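Local coordinates for protein soluble lytic murein transglycosylase (Escherichia coli, PDB 1QSA) that cleaves the glycosidic bonds between N-acetylmuramic acid and N-acetylglucosamine in bacterial peptidoglycan, forming a 1,6-anhydro bond in the muramic acid product, at residues E289-M294 / N305-R310; E317-R322 / M346-F351; W321-A326 / A357-E362. All coordinates share one frame; numbering follows the deposited sequence.

Contact 1 of 3, residues E289-M294 / N305-R310; sequences ERRVRM and NTWLAR
Arg-291 lies over one face of the Trp-307 indole, where two successive antiparallel helices, 285-298 and 301-310, pack as a hairpin in the alpha-superhelix of Slt70. The short helical segments run at 161° to each other, with axes 8.8 Å apart. The aliphatic part of the arginine does the first touching. Its CG sits 3.5 Å from the centroid of the five-membered ring of Trp-307, nearly on the ring normal, as a CH-pi contact. The guanidinium then passes over the pyrrole side of the ring, with Arg-291 CZ 3.3 Å from Trp-307 NE1. The two planes are 33° apart, so this is a tilted overlap. NE1 and the arginine nitrogens are all donors, and no hydrogen bond joins them.

Beside this pair, Val-292 CG2 packs 3.8 Å from Trp-307 CB. Val-292 CG1 meets Leu-308 CD2, also at 3.8 Å.

Arg-291 reaches the ring with CG anti to the backbone N (chi1 -173°) and a bend at chi2 that folds the chain along the indole. The next shell then holds the guanidinium. Met-294 SD lies against the guanidinium face opposite Trp-307. Arg-291 NE forms a salt bridge with Asp-276 of helix 269-280, and Trp-307 also packs on Asp-276 and Ile-279 there. Replacing Trp-307 with an alanine would probably open a gap under Arg-291 and let its guanidinium turn, leaving more of the hold to the salt bridge with Asp-276. Further out, Trp-321 of helix 319-331 packs on both Val-292 and Leu-308, and its ring atom CZ3 reaches Val-292 CG1.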
loop_
_atom_site.group_PDB
_atom_site.type_symbol
_atom_site.label_atom_id
_atom_site.label_comp_id
_atom_site.label_asym_id
_atom_site.label_seq_id
_atom_site.Cartn_x
_atom_site.Cartn_y
_atom_site.Cartn_z
ATOM N N GLU A 289 8.013 19.913 -7.239
ATOM C CA GLU A 289 7.545 18.935 -8.226
ATOM C C GLU A 289 6.059 19.130 -8.530
ATOM O O GLU A 289 5.624 18.988 -9.686
ATOM C CB GLU A 289 7.798 17.505 -7.739
ATOM C CG GLU A 289 9.279 17.119 -7.795
ATOM C CD GLU A 289 9.552 15.741 -7.233
ATOM O OE1 GLU A 289 8.952 15.381 -6.194
ATOM O OE2 GLU A 289 10.360 15.008 -7.836
ATOM N N ARG A 290 5.269 19.430 -7.494
ATOM C CA ARG A 290 3.838 19.665 -7.707
ATOM C C ARG A 290 3.654 20.898 -8.613
ATOM O O ARG A 290 2.776 20.905 -9.480
ATOM C CB ARG A 290 3.093 19.866 -6.379
ATOM C CG ARG A 290 1.573 20.116 -6.538
ATOM C CD ARG A 290 0.857 18.972 -7.274
ATOM N NE ARG A 290 -0.558 19.257 -7.538
ATOM C CZ ARG A 290 -1.022 19.810 -8.658
ATOM N NH1 ARG A 290 -0.190 20.136 -9.637
ATOM N NH2 ARG A 290 -2.325 20.030 -8.810
ATOM N N ARG A 291 4.516 21.903 -8.440
ATOM C CA ARG A 291 4.459 23.123 -9.252
ATOM C C ARG A 291 4.863 22.824 -10.699
ATOM O O ARG A 291 4.322 23.419 -11.635
ATOM C CB ARG A 291 5.342 24.213 -8.651
ATOM C CG ARG A 291 5.215 25.563 -9.349
ATOM C CD ARG A 291 3.768 26.017 -9.436
ATOM N NE ARG A 291 3.614 27.296 -10.143
ATOM C CZ ARG A 291 3.494 27.415 -11.461
ATOM N NH1 ARG A 291 3.563 26.339 -12.243
ATOM N NH2 ARG A 291 3.349 28.623 -12.001
ATOM N N VAL A 292 5.837 21.927 -10.879
ATOM C CA VAL A 292 6.261 21.504 -12.221
ATOM C C VAL A 292 5.067 20.815 -12.890
ATOM O O VAL A 292 4.794 21.019 -14.083
ATOM C CB VAL A 292 7.447 20.484 -12.150
ATOM C CG1 VAL A 292 7.677 19.816 -13.499
ATOM C CG2 VAL A 292 8.730 21.186 -11.677
ATOM N N ARG A 293 4.357 19.990 -12.124
ATOM C CA ARG A 293 3.194 19.286 -12.669
ATOM C C ARG A 293 2.086 20.248 -13.069
ATOM O O ARG A 293 1.397 20.008 -14.065
ATOM C CB ARG A 293 2.690 18.205 -11.707
ATOM C CG ARG A 293 3.665 17.023 -11.612
ATOM C CD ARG A 293 3.111 15.824 -10.853
ATOM N NE ARG A 293 4.052 14.703 -10.963
ATOM C CZ ARG A 293 4.996 14.411 -10.065
ATOM N NH1 ARG A 293 5.055 15.057 -8.911
ATOM N NH2 ARG A 293 5.830 13.401 -10.283
ATOM N N MET A 294 1.961 21.356 -12.341
ATOM C CA MET A 294 0.962 22.377 -12.675
ATOM C C MET A 294 1.300 22.977 -14.048
ATOM O O MET A 294 0.416 23.206 -14.873
ATOM C CB MET A 294 0.935 23.492 -11.625
ATOM C CG MET A 294 0.010 24.654 -12.022
ATOM S SD MET A 294 -0.088 25.922 -10.766
ATOM C CE MET A 294 -1.470 25.346 -9.831
ATOM N N ASN A 305 10.100 25.331 -17.950
ATOM C CA ASN A 305 11.528 25.654 -17.950
ATOM C C ASN A 305 11.933 26.229 -16.591
ATOM O O ASN A 305 12.883 25.760 -15.971
ATOM C CB ASN A 305 11.856 26.655 -19.066
ATOM C CG ASN A 305 13.352 26.958 -19.156
ATOM O OD1 ASN A 305 13.796 28.072 -18.867
ATOM N ND2 ASN A 305 14.129 25.960 -19.549
ATOM N N THR A 306 11.159 27.196 -16.105
ATOM C CA THR A 306 11.435 27.839 -14.825
ATOM C C THR A 306 11.436 26.882 -13.634
ATOM O O THR A 306 12.391 26.833 -12.855
ATOM C CB THR A 306 10.403 28.943 -14.533
ATOM O OG1 THR A 306 10.520 29.972 -15.521
ATOM C CG2 THR A 306 10.610 29.543 -13.127
ATOM N N TRP A 307 10.357 26.121 -13.500
ATOM C CA TRP A 307 10.208 25.202 -12.381
ATOM C C TRP A 307 11.074 23.934 -12.404
ATOM O O TRP A 307 11.522 23.478 -11.356
ATOM C CB TRP A 307 8.719 24.924 -12.151
ATOM C CG TRP A 307 7.992 26.189 -11.749
ATOM C CD1 TRP A 307 7.119 26.907 -12.513
ATOM C CD2 TRP A 307 8.140 26.916 -10.517
ATOM N NE1 TRP A 307 6.718 28.040 -11.839
ATOM C CE2 TRP A 307 7.329 28.070 -10.612
ATOM C CE3 TRP A 307 8.881 26.705 -9.341
ATOM C CZ2 TRP A 307 7.236 29.010 -9.579
ATOM C CZ3 TRP A 307 8.789 27.637 -8.314
ATOM C CH2 TRP A 307 7.971 28.776 -8.440
ATOM N N LEU A 308 11.343 23.384 -13.586
ATOM C CA LEU A 308 12.204 22.198 -13.670
ATOM C C LEU A 308 13.599 22.576 -13.168
ATOM O O LEU A 308 14.282 21.775 -12.523
ATOM C CB LEU A 308 12.324 21.710 -15.110
ATOM C CG LEU A 308 11.875 20.309 -15.548
ATOM C CD1 LEU A 308 13.024 19.634 -16.255
ATOM C CD2 LEU A 308 11.351 19.449 -14.402
ATOM N N ALA A 309 14.011 23.810 -13.461
ATOM C CA ALA A 309 15.319 24.301 -13.041
ATOM C C ALA A 309 15.411 24.543 -11.533
ATOM O O ALA A 309 16.515 24.576 -10.980
ATOM C CB ALA A 309 15.675 25.587 -13.817
ATOM N N ARG A 310 14.267 24.725 -10.867
ATOM C CA ARG A 310 14.251 24.956 -9.417
ATOM C C ARG A 310 14.388 23.660 -8.611
ATOM O O ARG A 310 14.600 23.697 -7.397
ATOM C CB ARG A 310 12.971 25.683 -8.975
ATOM C CG ARG A 310 12.742 27.034 -9.632
ATOM C CD ARG A 310 13.813 28.022 -9.249
ATOM N NE ARG A 310 13.793 28.338 -7.821
ATOM C CZ ARG A 310 14.610 29.217 -7.249
ATOM N NH1 ARG A 310 15.511 29.862 -7.982
ATOM N NH2 ARG A 310 14.534 29.453 -5.945
#

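Contact 2 of 3, residues E317-R322 / M346-F351; sequences EKDEWR and MQQRGF. With SO4 (sulfate ion), chain B.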
loop_
_atom_site.group_PDB
_atom_site.type_symbol
_atom_site.label_atom_id
_atom_site.label_comp_id
_atom_site.label_asym_id
_atom_site.label_seq_id
_atom_site.Cartn_x
_atom_site.Cartn_y
_atom_site.Cartn_z
ATOM N N GLU A 317 17.443 13.659 -11.218
ATOM C CA GLU A 317 17.889 12.308 -11.591
ATOM C C GLU A 317 16.692 11.422 -11.963
ATOM O O GLU A 317 16.853 10.394 -12.620
ATOM C CB GLU A 317 18.583 11.624 -10.402
ATOM C CG GLU A 317 19.730 12.400 -9.757
ATOM C CD GLU A 317 21.044 12.287 -10.511
ATOM O OE1 GLU A 317 21.115 11.553 -11.523
ATOM O OE2 GLU A 317 22.017 12.931 -10.068
ATOM N N LYS A 318 15.501 11.797 -11.507
ATOM C CA LYS A 318 14.309 10.981 -11.767
ATOM C C LYS A 318 13.940 10.880 -13.249
ATOM O O LYS A 318 14.082 11.855 -14.002
ATOM C CB LYS A 318 13.121 11.498 -10.952
ATOM C CG LYS A 318 13.342 11.464 -9.439
ATOM C CD LYS A 318 12.155 12.077 -8.701
ATOM C CE LYS A 318 12.390 12.128 -7.205
ATOM N NZ LYS A 318 11.255 12.780 -6.462
ATOM N N ASP A 319 13.474 9.696 -13.654
ATOM C CA ASP A 319 13.074 9.427 -15.037
ATOM C C ASP A 319 12.225 10.545 -15.628
ATOM O O ASP A 319 12.514 11.042 -16.713
ATOM C CB ASP A 319 12.216 8.159 -15.124
ATOM C CG ASP A 319 13.025 6.887 -15.043
ATOM O OD1 ASP A 319 14.265 6.945 -14.873
ATOM O OD2 ASP A 319 12.398 5.815 -15.165
ATOM N N GLU A 320 11.145 10.888 -14.931
ATOM C CA GLU A 320 10.241 11.925 -15.411
ATOM C C GLU A 320 10.909 13.264 -15.705
ATOM O O GLU A 320 10.658 13.863 -16.757
ATOM C CB GLU A 320 9.053 12.132 -14.455
ATOM C CG GLU A 320 9.409 12.541 -13.015
ATOM C CD GLU A 320 9.436 11.380 -12.056
ATOM O OE1 GLU A 320 9.863 10.275 -12.455
ATOM O OE2 GLU A 320 9.073 11.577 -10.876
ATOM N N TRP A 321 11.792 13.710 -14.813
ATOM C CA TRP A 321 12.430 15.005 -15.003
ATOM C C TRP A 321 13.506 14.977 -16.079
ATOM O O TRP A 321 13.780 16.001 -16.711
ATOM C CB TRP A 321 12.911 15.581 -13.675
ATOM C CG TRP A 321 11.823 15.598 -12.613
ATOM C CD1 TRP A 321 11.989 15.341 -11.287
ATOM C CD2 TRP A 321 10.404 15.834 -12.800
ATOM N NE1 TRP A 321 10.776 15.389 -10.632
ATOM C CE2 TRP A 321 9.788 15.692 -11.534
ATOM C CE3 TRP A 321 9.599 16.137 -13.913
ATOM C CZ2 TRP A 321 8.399 15.841 -11.342
ATOM C CZ3 TRP A 321 8.212 16.284 -13.722
ATOM C CH2 TRP A 321 7.632 16.135 -12.442
ATOM N N ARG A 322 14.118 13.813 -16.288
ATOM C CA ARG A 322 15.091 13.681 -17.366
ATOM C C ARG A 322 14.327 13.763 -18.699
ATOM O O ARG A 322 14.750 14.463 -19.630
ATOM C CB ARG A 322 15.848 12.361 -17.261
ATOM C CG ARG A 322 16.813 12.334 -16.087
ATOM C CD ARG A 322 17.400 10.957 -15.886
ATOM N NE ARG A 322 18.293 10.574 -16.975
ATOM C CZ ARG A 322 18.585 9.316 -17.297
ATOM N NH1 ARG A 322 18.036 8.306 -16.636
ATOM N NH2 ARG A 322 19.411 9.067 -18.305
ATOM N N MET A 346 16.067 4.959 -22.654
ATOM C CA MET A 346 15.666 3.734 -23.333
ATOM C C MET A 346 16.401 2.485 -22.838
ATOM O O MET A 346 15.914 1.369 -23.021
ATOM C CB MET A 346 15.859 3.870 -24.842
ATOM C CG MET A 346 14.817 4.734 -25.531
ATOM S SD MET A 346 15.285 5.110 -27.248
ATOM C CE MET A 346 15.170 3.507 -28.005
ATOM N N GLN A 347 17.580 2.679 -22.253
ATOM C CA GLN A 347 18.378 1.565 -21.733
ATOM C C GLN A 347 17.779 1.017 -20.446
ATOM O O GLN A 347 18.135 -0.085 -20.002
ATOM C CB GLN A 347 19.823 2.010 -21.499
ATOM C CG GLN A 347 20.569 2.352 -22.784
ATOM C CD GLN A 347 21.970 2.889 -22.550
ATOM O OE1 GLN A 347 22.573 3.479 -23.450
ATOM N NE2 GLN A 347 22.499 2.687 -21.348
ATOM N N GLN A 348 16.901 1.807 -19.832
ATOM C CA GLN A 348 16.264 1.445 -18.571
ATOM C C GLN A 348 14.918 0.770 -18.749
ATOM O O GLN A 348 14.421 0.631 -19.865
ATOM C CB GLN A 348 16.133 2.678 -17.681
ATOM C CG GLN A 348 17.464 3.376 -17.403
ATOM C CD GLN A 348 17.295 4.769 -16.809
ATOM O OE1 GLN A 348 18.163 5.623 -16.966
ATOM N NE2 GLN A 348 16.176 5.003 -16.123
ATOM N N ARG A 349 14.322 0.366 -17.630
ATOM C CA ARG A 349 13.046 -0.339 -17.635
ATOM C C ARG A 349 11.907 0.571 -17.185
ATOM O O ARG A 349 12.102 1.416 -16.318
ATOM C CB ARG A 349 13.162 -1.540 -16.678
ATOM C CG ARG A 349 11.966 -2.461 -16.601
ATOM C CD ARG A 349 12.132 -3.464 -15.434
ATOM N NE ARG A 349 12.218 -2.765 -14.149
ATOM C CZ ARG A 349 13.346 -2.543 -13.483
ATOM N NH1 ARG A 349 14.499 -3.021 -13.931
ATOM N NH2 ARG A 349 13.314 -1.878 -12.340
ATOM N N GLY A 350 10.740 0.434 -17.805
ATOM C CA GLY A 350 9.600 1.212 -17.359
ATOM C C GLY A 350 8.912 2.191 -18.283
ATOM O O GLY A 350 9.211 2.283 -19.470
ATOM N N PHE A 351 7.955 2.903 -17.701
ATOM C CA PHE A 351 7.140 3.877 -18.415
ATOM C C PHE A 351 7.924 4.912 -19.220
ATOM O O PHE A 351 7.775 4.965 -20.438
ATOM C CB PHE A 351 6.190 4.582 -17.447
ATOM C CG PHE A 351 5.321 5.623 -18.099
ATOM C CD1 PHE A 351 4.186 5.256 -18.814
ATOM C CD2 PHE A 351 5.636 6.978 -17.986
ATOM C CE1 PHE A 351 3.381 6.233 -19.401
ATOM C CE2 PHE A 351 4.843 7.953 -18.564
ATOM C CZ PHE A 351 3.710 7.581 -19.275
HETATM S S SO4 B . 8.393 -1.866 -14.361
HETATM O O1 SO4 B . 7.504 -1.213 -15.343
HETATM O O2 SO4 B . 9.065 -3.016 -14.998
HETATM O O3 SO4 B . 9.398 -0.882 -13.926
HETATM O O4 SO4 B . 7.630 -2.319 -13.184
HETATM O O HOH W 1 13.736 3.347 -15.410
#
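Gln-348 uses both ends of its side-chain amide to bind helix 319-331, and two direct hydrogen bonds result. Gln-348 OE1 accepts from Arg-322 NH1 at 2.7 Å, with an N-H...O angle of 160°. The donor lies in the carbonyl plane, on a lone pair, and OE1 lies in the guanidinium plane. Gln-348 NE2 donates to Asp-319 OD1 at 3.0 Å. This bond is more bent, at 135°, and meets the syn side of the carboxylate from 28° out of its plane. The two bonds together fix which way the amide is flipped. Gln-348 is extended beyond CG, which carries the amide across to the helix.

The arrangement ties the first turn of helix 319-331, whose N-cap is Lys-318, to the loop that joins helices 335-346 and 351-359 in the helical superhelix.

One water adds a bridge. It donates to Asp-319 OD2 at 2.8 Å and to Arg-349 O at 2.7 Å, and accepts from Gln-348 NE2.

Ionic contacts lie on the far side of the loop. Arg-349 pairs with Asp-443, and its NE makes a weak hydrogen bond to O3 of a sulfate, probably from the crystallisation liquor. Arg-448 and Tyr-597 also bind that sulfate.

Contact 3 of 3, residues W321-A326 / A357-E362; sequences WRYWQA and AQRIGE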
loop_
_atom_site.group_PDB
_atom_site.type_symbol
_atom_site.label_atom_id
_atom_site.label_comp_id
_atom_site.label_asym_id
_atom_site.label_seq_id
_atom_site.Cartn_x
_atom_site.Cartn_y
_atom_site.Cartn_z
ATOM N N TRP A 321 11.792 13.710 -14.813
ATOM C CA TRP A 321 12.430 15.005 -15.003
ATOM C C TRP A 321 13.506 14.977 -16.079
ATOM O O TRP A 321 13.780 16.001 -16.711
ATOM C CB TRP A 321 12.911 15.581 -13.675
ATOM C CG TRP A 321 11.823 15.598 -12.613
ATOM C CD1 TRP A 321 11.989 15.341 -11.287
ATOM C CD2 TRP A 321 10.404 15.834 -12.800
ATOM N NE1 TRP A 321 10.776 15.389 -10.632
ATOM C CE2 TRP A 321 9.788 15.692 -11.534
ATOM C CE3 TRP A 321 9.599 16.137 -13.913
ATOM C CZ2 TRP A 321 8.399 15.841 -11.342
ATOM C CZ3 TRP A 321 8.212 16.284 -13.722
ATOM C CH2 TRP A 321 7.632 16.135 -12.442
ATOM N N ARG A 322 14.118 13.813 -16.288
ATOM C CA ARG A 322 15.091 13.681 -17.366
ATOM C C ARG A 322 14.327 13.763 -18.699
ATOM O O ARG A 322 14.750 14.463 -19.630
ATOM C CB ARG A 322 15.848 12.361 -17.261
ATOM C CG ARG A 322 16.813 12.334 -16.087
ATOM C CD ARG A 322 17.400 10.957 -15.886
ATOM N NE ARG A 322 18.293 10.574 -16.975
ATOM C CZ ARG A 322 18.585 9.316 -17.297
ATOM N NH1 ARG A 322 18.036 8.306 -16.636
ATOM N NH2 ARG A 322 19.411 9.067 -18.305
ATOM N N TYR A 323 13.170 13.098 -18.778
ATOM C CA TYR A 323 12.383 13.150 -20.010
ATOM C C TYR A 323 11.925 14.577 -20.288
ATOM O O TYR A 323 12.039 15.046 -21.419
ATOM C CB TYR A 323 11.137 12.243 -19.960
ATOM C CG TYR A 323 10.274 12.422 -21.210
ATOM C CD1 TYR A 323 10.590 11.768 -22.405
ATOM C CD2 TYR A 323 9.191 13.311 -21.213
ATOM C CE1 TYR A 323 9.856 12.005 -23.577
ATOM C CE2 TYR A 323 8.457 13.550 -22.367
ATOM C CZ TYR A 323 8.793 12.899 -23.543
ATOM O OH TYR A 323 8.073 13.136 -24.678
ATOM N N TRP A 324 11.414 15.269 -19.273
ATOM C CA TRP A 324 10.925 16.633 -19.515
ATOM C C TRP A 324 12.047 17.620 -19.816
ATOM O O TRP A 324 11.833 18.615 -20.519
ATOM C CB TRP A 324 9.952 17.085 -18.422
ATOM C CG TRP A 324 8.625 16.353 -18.565
ATOM C CD1 TRP A 324 8.149 15.343 -17.764
ATOM C CD2 TRP A 324 7.675 16.492 -19.635
ATOM N NE1 TRP A 324 6.978 14.836 -18.281
ATOM C CE2 TRP A 324 6.660 15.518 -19.426
ATOM C CE3 TRP A 324 7.585 17.340 -20.754
ATOM C CZ2 TRP A 324 5.573 15.365 -20.293
ATOM C CZ3 TRP A 324 6.494 17.188 -21.621
ATOM C CH2 TRP A 324 5.502 16.203 -21.382
ATOM N N GLN A 325 13.259 17.301 -19.368
ATOM C CA GLN A 325 14.415 18.144 -19.694
ATOM C C GLN A 325 14.686 17.946 -21.190
ATOM O O GLN A 325 14.955 18.905 -21.916
ATOM C CB GLN A 325 15.641 17.719 -18.885
ATOM C CG GLN A 325 16.884 18.563 -19.174
ATOM C CD GLN A 325 16.694 20.025 -18.816
ATOM O OE1 GLN A 325 16.191 20.819 -19.618
ATOM N NE2 GLN A 325 17.093 20.391 -17.603
ATOM N N ALA A 326 14.608 16.691 -21.637
ATOM C CA ALA A 326 14.802 16.352 -23.042
ATOM C C ALA A 326 13.726 17.041 -23.884
ATOM O O ALA A 326 14.013 17.552 -24.963
ATOM C CB ALA A 326 14.734 14.852 -23.230
ATOM N N ALA A 357 11.439 5.916 -26.198
ATOM C CA ALA A 357 11.528 5.170 -27.449
ATOM C C ALA A 357 10.464 5.641 -28.452
ATOM O O ALA A 357 10.778 5.904 -29.617
ATOM C CB ALA A 357 11.380 3.682 -27.175
ATOM N N GLN A 358 9.210 5.764 -28.002
ATOM C CA GLN A 358 8.140 6.217 -28.882
ATOM C C GLN A 358 8.379 7.663 -29.359
ATOM O O GLN A 358 8.137 7.975 -30.519
ATOM C CB GLN A 358 6.768 6.091 -28.201
ATOM C CG GLN A 358 5.600 6.396 -29.147
ATOM C CD GLN A 358 4.286 5.700 -28.777
ATOM O OE1 GLN A 358 4.189 5.019 -27.754
ATOM N NE2 GLN A 358 3.265 5.897 -29.604
ATOM N N ARG A 359 8.911 8.510 -28.482
ATOM C CA ARG A 359 9.179 9.909 -28.836
ATOM C C ARG A 359 10.158 10.021 -30.008
ATOM O O ARG A 359 9.911 10.779 -30.944
ATOM C CB ARG A 359 9.691 10.700 -27.624
ATOM C CG ARG A 359 9.963 12.195 -27.908
ATOM C CD ARG A 359 8.673 12.893 -28.331
ATOM N NE ARG A 359 8.859 14.274 -28.801
ATOM C CZ ARG A 359 8.939 15.332 -28.004
ATOM N NH1 ARG A 359 8.970 15.179 -26.687
ATOM N NH2 ARG A 359 9.066 16.549 -28.538
ATOM N N ILE A 360 11.235 9.238 -29.995
ATOM C CA ILE A 360 12.197 9.315 -31.102
ATOM C C ILE A 360 11.979 8.314 -32.237
ATOM O O ILE A 360 12.818 8.189 -33.131
ATOM C CB ILE A 360 13.650 9.257 -30.617
ATOM C CG1 ILE A 360 13.928 7.946 -29.876
ATOM C CG2 ILE A 360 13.944 10.466 -29.750
ATOM C CD1 ILE A 360 15.315 7.899 -29.271
ATOM N N GLY A 361 10.852 7.608 -32.199
ATOM C CA GLY A 361 10.520 6.657 -33.244
ATOM C C GLY A 361 11.357 5.400 -33.325
ATOM O O GLY A 361 11.533 4.837 -34.407
ATOM N N GLU A 362 11.884 4.960 -32.188
ATOM C CA GLU A 362 12.689 3.747 -32.145
ATOM C C GLU A 362 11.958 2.662 -31.358
ATOM O O GLU A 362 11.119 2.954 -30.511
ATOM C CB GLU A 362 14.063 4.038 -31.540
ATOM C CG GLU A 362 14.940 4.899 -32.445
ATOM C CD GLU A 362 16.243 5.324 -31.796
ATOM O OE1 GLU A 362 16.781 4.572 -30.957
ATOM O OE2 GLU A 362 16.734 6.419 -32.133
#
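Tyr-323 and Arg-359 meet at about a right angle, linking helix 319-331 to the end of helix 351-359 within the all-helical superhelix. The phenol points its hydroxyl at the arginine, and the arginine chain runs across that end. Arg-359 NH1 donates to Tyr-323 OH at 3.0 Å. The bond is bent, with an N-H...O angle of 143°. The hydroxyl sits at the edge of the guanidinium, near its plane. Ring and guanidinium planes are 56° apart, so the two groups do not stack. Arg-359 CD also comes within 3.7 Å of Tyr-323 OH, so the aliphatic chain flanks the hydroxyl as well.

Torsions explain the meeting. With chi1 at 175° the Tyr-323 ring extends away from its own backbone N, which brings OH near helix 351-359. The chain of Arg-359 bends at chi2, which turns the guanidinium back beside the hydroxyl.

The charge of Arg-359 has a stronger partner one turn further along helix 319-331. NH1 forms a salt bridge with Asp-327, so the same nitrogen serves both the acid and the phenol. This pairing probably helps to hold the guanidinium beside Tyr-323.

Tyr-323 is itself braced. Its ring meets that of Tyr-352, and it also packs on Val-573 of helix 572-578. The edge of the ring lies on Trp-324, with CD2 of Tyr-323 3.7 Å above the indole plane.

Just beyond Arg-359 the helix ends in a Schellman motif. Gly-361, with positive phi, takes the C-prime position, and Glu-362 N bonds to Ala-357 O at 3.0 Å.

Contact 1 is buried, contact 3 is partly buried and contact 2 lies at the surface. The chemistry follows. Contact 1 has no hydrogen bond across it and relies on apolar and CH-pi packing. Contact 2 is wholly polar and includes a water, while contact 3 rests on one phenol-arginine bond. Contacts 2 and 3 share helix 319-331, and their centres are about 9 Å apart. They fasten different parts of it to the two ends of helix 351-359: the loop leading into it and its C-terminal end. Met-346 of contact 2 packs on Ile-360 of contact 3. Trp-321 and Lys-318 join this helix to contact 1 through Glu-289.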